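Local coordinates for protein chitinase (Paenibacillus sp. FPU-7, PDB 5GZT) that probably catalyses the random endo-hydrolysis of the beta-1,4 linkages between N-acetylglucosamine units in chitin and chitodextrins, at residues A946-Y949 / I950-E954; S997-S1000 / V1001-Y1005. One frame throughout, in Å; residues are numbered along the deposited sequence.

Contact 1 of 2, residues A946-Y949 / I950-E954; sequences APIY and INSVE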
ATOM      1  N   ALA B 946       3.906 -32.116   1.797  1.00 24.13           N
ATOM      2  CA  ALA B 946       4.858 -31.063   1.533  1.00 24.82           C
ATOM      3  C   ALA B 946       5.035 -30.709   0.070  1.00 29.61           C
ATOM      4  O   ALA B 946       4.934 -31.582  -0.838  1.00 25.65           O
ATOM      5  CB  ALA B 946       6.207 -31.397   2.148  1.00 26.15           C
ATOM      6  N   PRO B 947       5.377 -29.417  -0.190  1.00 26.91           N
ATOM      7  CA  PRO B 947       5.563 -29.125  -1.602  1.00 27.71           C
ATOM      8  C   PRO B 947       6.680 -29.986  -2.205  1.00 22.57           C
ATOM      9  O   PRO B 947       6.649 -30.257  -3.377  1.00 27.09           O
ATOM     10  CB  PRO B 947       5.919 -27.615  -1.645  1.00 28.06           C
ATOM     11  CG  PRO B 947       5.287 -27.081  -0.361  1.00 31.47           C
ATOM     12  CD  PRO B 947       5.218 -28.223   0.639  1.00 27.28           C
ATOM     13  N   ILE B 948       7.657 -30.406  -1.438  1.00 25.35           N
ATOM     14  CA  ILE B 948       8.729 -31.221  -2.016  1.00 26.18           C
ATOM     15  C   ILE B 948       8.202 -32.576  -2.516  1.00 21.76           C
ATOM     16  O   ILE B 948       8.564 -33.035  -3.630  1.00 24.70           O
ATOM     17  CB  ILE B 948       9.926 -31.388  -1.064  1.00 25.77           C
ATOM     18  CG1 ILE B 948      11.101 -31.990  -1.839  1.00 30.02           C
ATOM     19  CG2 ILE B 948       9.586 -32.141   0.180  1.00 27.68           C
ATOM     20  CD1 ILE B 948      12.401 -32.041  -1.081  1.00 33.68           C
ATOM     21  N   TYR B 949       7.272 -33.114  -1.769  1.00 21.31           N
ATOM     22  CA  TYR B 949       6.543 -34.375  -2.182  1.00 22.15           C
ATOM     23  C   TYR B 949       5.836 -34.162  -3.488  1.00 22.12           C
ATOM     24  O   TYR B 949       6.042 -34.911  -4.478  1.00 23.28           O
ATOM     25  CB  TYR B 949       5.574 -34.921  -1.098  1.00 20.23           C
ATOM     26  CG  TYR B 949       4.986 -36.219  -1.578  1.00 18.98           C
ATOM     27  CD1 TYR B 949       5.655 -37.457  -1.354  1.00 20.41           C
ATOM     28  CD2 TYR B 949       3.844 -36.247  -2.294  1.00 19.27           C
ATOM     29  CE1 TYR B 949       5.126 -38.673  -1.835  1.00 19.09           C
ATOM     30  CE2 TYR B 949       3.300 -37.467  -2.816  1.00 18.67           C
ATOM     31  CZ  TYR B 949       3.961 -38.667  -2.588  1.00 19.66           C
ATOM     32  OH  TYR B 949       3.437 -39.836  -3.050  1.00 17.76           O
ATOM     33  N   ILE B 950       5.092 -33.072  -3.562  1.00 20.64           N
ATOM     34  CA  ILE B 950       4.326 -32.763  -4.767  1.00 20.59           C
ATOM     35  C   ILE B 950       5.219 -32.616  -6.036  1.00 21.91           C
ATOM     36  O   ILE B 950       4.892 -33.006  -7.192  1.00 24.85           O
ATOM     37  CB  ILE B 950       3.456 -31.513  -4.458  1.00 23.46           C
ATOM     38  CG1 ILE B 950       2.333 -31.872  -3.485  1.00 24.25           C
ATOM     39  CG2 ILE B 950       2.815 -31.004  -5.728  1.00 24.94           C
ATOM     40  CD1 ILE B 950       1.572 -30.696  -2.942  1.00 26.70           C
ATOM     41  N   ASN B 951       6.411 -32.099  -5.797  1.00 22.27           N
ATOM     42  CA  ASN B 951       7.348 -31.878  -6.842  1.00 24.86           C
ATOM     43  C   ASN B 951       8.149 -33.114  -7.183  1.00 24.88           C
ATOM     44  O   ASN B 951       8.845 -33.103  -8.191  1.00 27.73           O
ATOM     45  CB  ASN B 951       8.332 -30.810  -6.372  1.00 29.39           C
ATOM     46  CG  ASN B 951       9.003 -30.141  -7.515  1.00 37.78           C
ATOM     47  OD1 ASN B 951       8.359 -29.450  -8.270  1.00 47.47           O
ATOM     48  ND2 ASN B 951      10.302 -30.370  -7.668  1.00 40.47           N
ATOM     49  N   SER B 952       8.111 -34.114  -6.313  1.00 22.82           N
ATOM     50  CA  SER B 952       8.917 -35.319  -6.428  1.00 23.87           C
ATOM     51  C   SER B 952       8.118 -36.470  -7.067  1.00 25.33           C
ATOM     52  O   SER B 952       8.699 -37.508  -7.325  1.00 23.39           O
ATOM     53  CB  SER B 952       9.381 -35.755  -5.062  1.00 23.12           C
ATOM     54  OG  SER B 952      10.314 -34.896  -4.486  1.00 22.36           O
ATOM     55  N   VAL B 953       6.830 -36.232  -7.388  1.00 24.02           N
ATOM     56  CA  VAL B 953       5.904 -37.238  -7.908  1.00 21.29           C
ATOM     57  C   VAL B 953       5.081 -36.621  -9.022  1.00 19.38           C
ATOM     58  O   VAL B 953       4.799 -35.467  -8.988  1.00 24.49           O
ATOM     59  CB  VAL B 953       5.061 -37.689  -6.735  1.00 23.08           C
ATOM     60  CG1 VAL B 953       3.890 -38.493  -7.163  1.00 32.12           C
ATOM     61  CG2 VAL B 953       5.918 -38.528  -5.822  1.00 22.39           C
ATOM     62  N   GLU B 954       4.707 -37.370 -10.019  1.00 17.06           N
ATOM     63  CA  GLU B 954       3.920 -36.860 -11.110  1.00 18.07           C
ATOM     64  C   GLU B 954       2.428 -37.050 -10.811  1.00 17.35           C
ATOM     65  O   GLU B 954       1.791 -37.893 -11.402  1.00 16.81           O
ATOM     66  CB  GLU B 954       4.297 -37.516 -12.408  1.00 18.37           C
ATOM     67  CG  GLU B 954       5.802 -37.511 -12.602  1.00 21.62           C
ATOM     68  CD  GLU B 954       6.223 -38.030 -13.967  1.00 22.27           C
ATOM     69  OE1 GLU B 954       6.114 -39.268 -14.291  1.00 20.74           O
ATOM     70  OE2 GLU B 954       6.671 -37.179 -14.744  1.00 24.25           O
TER
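Tyr949 and Val953 meet four residues apart, Tyr949 in helix 947-952 and Val953 in the loop that follows. From CB outward the tyrosine first follows its own backbone: CB lies 3.1 Å from Ile950 N, and because CG stands anti to the backbone N (chi1 -176°) the ring leaves the helix outward and slants toward Val953. There its far half is covered on one face by Val953, whose CG2 sits 3.8 Å from Tyr949 CZ, with CE1, CE2 and OH only slightly farther. This is a CH-pi contact, the methyl lying 25° off the ring normal and displaced toward the rim. Valine's branch point brings a methyl over the face without adding a polar group. Phe915 of helix 911-933 touches both side chains, while Ile941 and Ser943 of strand 938-943 also line the tyrosine, seating the helix against the barrel of this family 18 domain.

The backbone turn opens at Ala946, the N-cap residue, whose O accepts a hydrogen bond from Ile950 N at 3.1 Å. Pro947, with no N-H to offer, fits the first turn, where amides lack an intrahelical acceptor; its O accepts from Asn951 N at 3.1 Å. Ser952 then returns its hydroxyl to the main chain, OG donating to Ile948 O at 2.7 Å from above the carbonyl plane. Ser952 N adds a bond to Tyr949 O at 2.9 Å, also from well out of that carbonyl's plane.

The hydroxyl of buried Ser952 is thus satisfied by Ile948 O and should cost little to bury, while dispersion holds the tyrosine ring against the valine methyl.

Contact 2 of 2, residues S997-S1000 / V1001-Y1005; sequences SADS and VLTAY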
ATOM      1  N   SER B 997      -2.831 -27.034   5.853  1.00 22.53           N
ATOM      2  CA  SER B 997      -4.037 -27.688   6.323  1.00 20.80           C
ATOM      3  C   SER B 997      -4.458 -28.733   5.337  1.00 16.66           C
ATOM      4  O   SER B 997      -4.002 -28.719   4.210  1.00 20.68           O
ATOM      5  CB  SER B 997      -5.159 -26.633   6.505  1.00 18.21           C
ATOM      6  OG  SER B 997      -5.404 -25.974   5.308  1.00 17.14           O
ATOM      7  N   ALA B 998      -5.443 -29.523   5.705  1.00 17.11           N
ATOM      8  CA  ALA B 998      -6.068 -30.437   4.758  1.00 17.47           C
ATOM      9  C   ALA B 998      -6.546 -29.672   3.535  1.00 17.16           C
ATOM     10  O   ALA B 998      -6.358 -30.109   2.411  1.00 16.23           O
ATOM     11  CB  ALA B 998      -7.219 -31.179   5.382  1.00 18.68           C
ATOM     12  N   ASP B 999      -7.217 -28.543   3.765  1.00 17.41           N
ATOM     13  CA  ASP B 999      -7.749 -27.688   2.703  1.00 16.24           C
ATOM     14  C   ASP B 999      -6.657 -27.261   1.800  1.00 16.29           C
ATOM     15  O   ASP B 999      -6.791 -27.410   0.557  1.00 22.71           O
ATOM     16  CB  ASP B 999      -8.518 -26.465   3.333  1.00 20.14           C
ATOM     17  CG  ASP B 999      -9.132 -25.571   2.303  1.00 21.41           C
ATOM     18  OD1 ASP B 999      -9.823 -26.085   1.400  1.00 23.41           O
ATOM     19  OD2 ASP B 999      -8.833 -24.360   2.322  1.00 24.75           O
ATOM     20  N   SER B1000      -5.560 -26.717   2.342  1.00 18.18           N
ATOM     21  CA  SER B1000      -4.502 -26.202   1.495  1.00 18.86           C
ATOM     22  C   SER B1000      -3.808 -27.335   0.750  1.00 18.53           C
ATOM     23  O   SER B1000      -3.543 -27.195  -0.471  1.00 20.31           O
ATOM     24  CB  SER B1000      -3.428 -25.418   2.252  1.00 19.42           C
ATOM     25  OG  SER B1000      -2.606 -26.236   3.052  1.00 22.02           O
ATOM     26  N   VAL B1001      -3.596 -28.448   1.432  1.00 15.75           N
ATOM     27  CA  VAL B1001      -2.908 -29.605   0.766  1.00 16.43           C
ATOM     28  C   VAL B1001      -3.738 -30.239  -0.348  1.00 15.53           C
ATOM     29  O   VAL B1001      -3.306 -30.434  -1.508  1.00 15.78           O
ATOM     30  CB  VAL B1001      -2.544 -30.663   1.819  1.00 17.35           C
ATOM     31  CG1 VAL B1001      -1.948 -31.885   1.154  1.00 17.54           C
ATOM     32  CG2 VAL B1001      -1.548 -30.116   2.757  1.00 18.78           C
ATOM     33  N   LEU B1002      -4.997 -30.487  -0.015  1.00 17.00           N
ATOM     34  CA  LEU B1002      -5.896 -31.132  -0.988  1.00 15.99           C
ATOM     35  C   LEU B1002      -6.278 -30.203  -2.110  1.00 17.38           C
ATOM     36  O   LEU B1002      -6.442 -30.662  -3.293  1.00 14.73           O
ATOM     37  CB  LEU B1002      -7.058 -31.714  -0.269  1.00 16.12           C
ATOM     38  CG  LEU B1002      -6.675 -32.784   0.720  1.00 15.83           C
ATOM     39  CD1 LEU B1002      -7.856 -33.104   1.616  1.00 16.55           C
ATOM     40  CD2 LEU B1002      -6.222 -34.033   0.006  1.00 18.97           C
ATOM     41  N   THR B1003      -6.266 -28.865  -1.860  1.00 15.63           N
ATOM     42  CA  THR B1003      -6.342 -27.953  -2.982  1.00 15.41           C
ATOM     43  C   THR B1003      -5.151 -28.031  -3.893  1.00 15.58           C
ATOM     44  O   THR B1003      -5.321 -28.014  -5.139  1.00 16.78           O
ATOM     45  CB  THR B1003      -6.557 -26.487  -2.478  1.00 17.07           C
ATOM     46  OG1 THR B1003      -7.786 -26.469  -1.773  1.00 16.76           O
ATOM     47  CG2 THR B1003      -6.622 -25.478  -3.576  1.00 20.25           C
ATOM     48  N   ALA B1004      -3.938 -28.044  -3.339  1.00 17.75           N
ATOM     49  CA  ALA B1004      -2.766 -28.139  -4.137  1.00 18.41           C
ATOM     50  C   ALA B1004      -2.743 -29.429  -4.919  1.00 18.30           C
ATOM     51  O   ALA B1004      -2.324 -29.437  -6.039  1.00 17.93           O
ATOM     52  CB  ALA B1004      -1.522 -28.073  -3.294  1.00 21.32           C
ATOM     53  N   TYR B1005      -3.199 -30.531  -4.362  1.00 18.36           N
ATOM     54  CA  TYR B1005      -3.297 -31.770  -5.208  1.00 17.65           C
ATOM     55  C   TYR B1005      -4.240 -31.572  -6.407  1.00 17.23           C
ATOM     56  O   TYR B1005      -3.979 -31.980  -7.597  1.00 17.60           O
ATOM     57  CB  TYR B1005      -3.780 -32.970  -4.377  1.00 17.27           C
ATOM     58  CG  TYR B1005      -2.693 -33.739  -3.666  1.00 17.97           C
ATOM     59  CD1 TYR B1005      -1.910 -33.158  -2.669  1.00 18.39           C
ATOM     60  CD2 TYR B1005      -2.493 -35.085  -3.938  1.00 17.63           C
ATOM     61  CE1 TYR B1005      -0.901 -33.875  -2.012  1.00 18.42           C
ATOM     62  CE2 TYR B1005      -1.488 -35.808  -3.281  1.00 17.52           C
ATOM     63  CZ  TYR B1005      -0.709 -35.232  -2.348  1.00 17.12           C
ATOM     64  OH  TYR B1005       0.218 -36.026  -1.709  1.00 19.27           O
TER
HETATM   65  O   HOH W   1      -7.874 -24.115  -0.304  1.00 35.46           O
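A capping box opens helix 998-1007, one of the helices packed around the second family 18 TIM barrel of this chitinase. Ser997 is the N-cap, and its OG accepts from Ser1000 N at 3.1 Å; in return Ser997 N donates to Ser1000 OG at 2.9 Å. Serine suits both corners, since a short hydroxyl can reach a backbone N-H three residues away. Ser1000 OG, set between its own N and carbonyl carbon (chi1 71°), turns back to meet Ser997 N. Ser997 OG has a further partner in Thr988 OG1.

Regular i to i+4 bonding starts at the cap itself, with Val1001 N to Ser997 O at 2.8 Å. On the inward side Ala998 CB and Leu1002 CD1 approach to 4.3 Å, and both side chains also rest on Ile1017 of strand 1015-1020. A small alanine is consistent with a close approach to the strand; the longer leucine reaches the same isoleucine from one turn later.

On another flank the Asp999 and Thr1003 side chains run alongside each other in the same direction. Asp999 OD1 is hydrogen-bonded to Tyr1102 OH, whereas OD2 accepts a hydrogen bond from a water at 2.8 Å. Thr1003 OG1 lies beside its backbone N (chi1 -61°), which bends the hydroxyl back along the helix. Asp999 O therefore accepts twice, from Thr1003 N at 2.9 Å and, across the opposite face of the carbonyl plane, from Thr1003 OG1 at 2.7 Å; OG1 also accepts a hydrogen bond from that water.

Contacts 1 and 2 lie in series along the chain, on two helices that pack against each other with their contact centres about 13 Å apart. The junction is apolar around Ile950: its CD1 comes within 4.1 Å of Ala1004 CB, and its CG1 lies 4.1 Å from Tyr1005 CE1. Beside it the two tyrosines meet, Tyr949 CE2 lying 3.6 Å from Tyr1005 OH. That hydroxyl is also hydrogen-bonded to Ala944 O and Ser943 OG, so the helix of contact 2 is tied to the end of strand 938-943 and the residues leading into contact 1. Both contacts belong to the same glycosyl hydrolase family 18 TIM-barrel domain, and neither includes a residue of the sodium site.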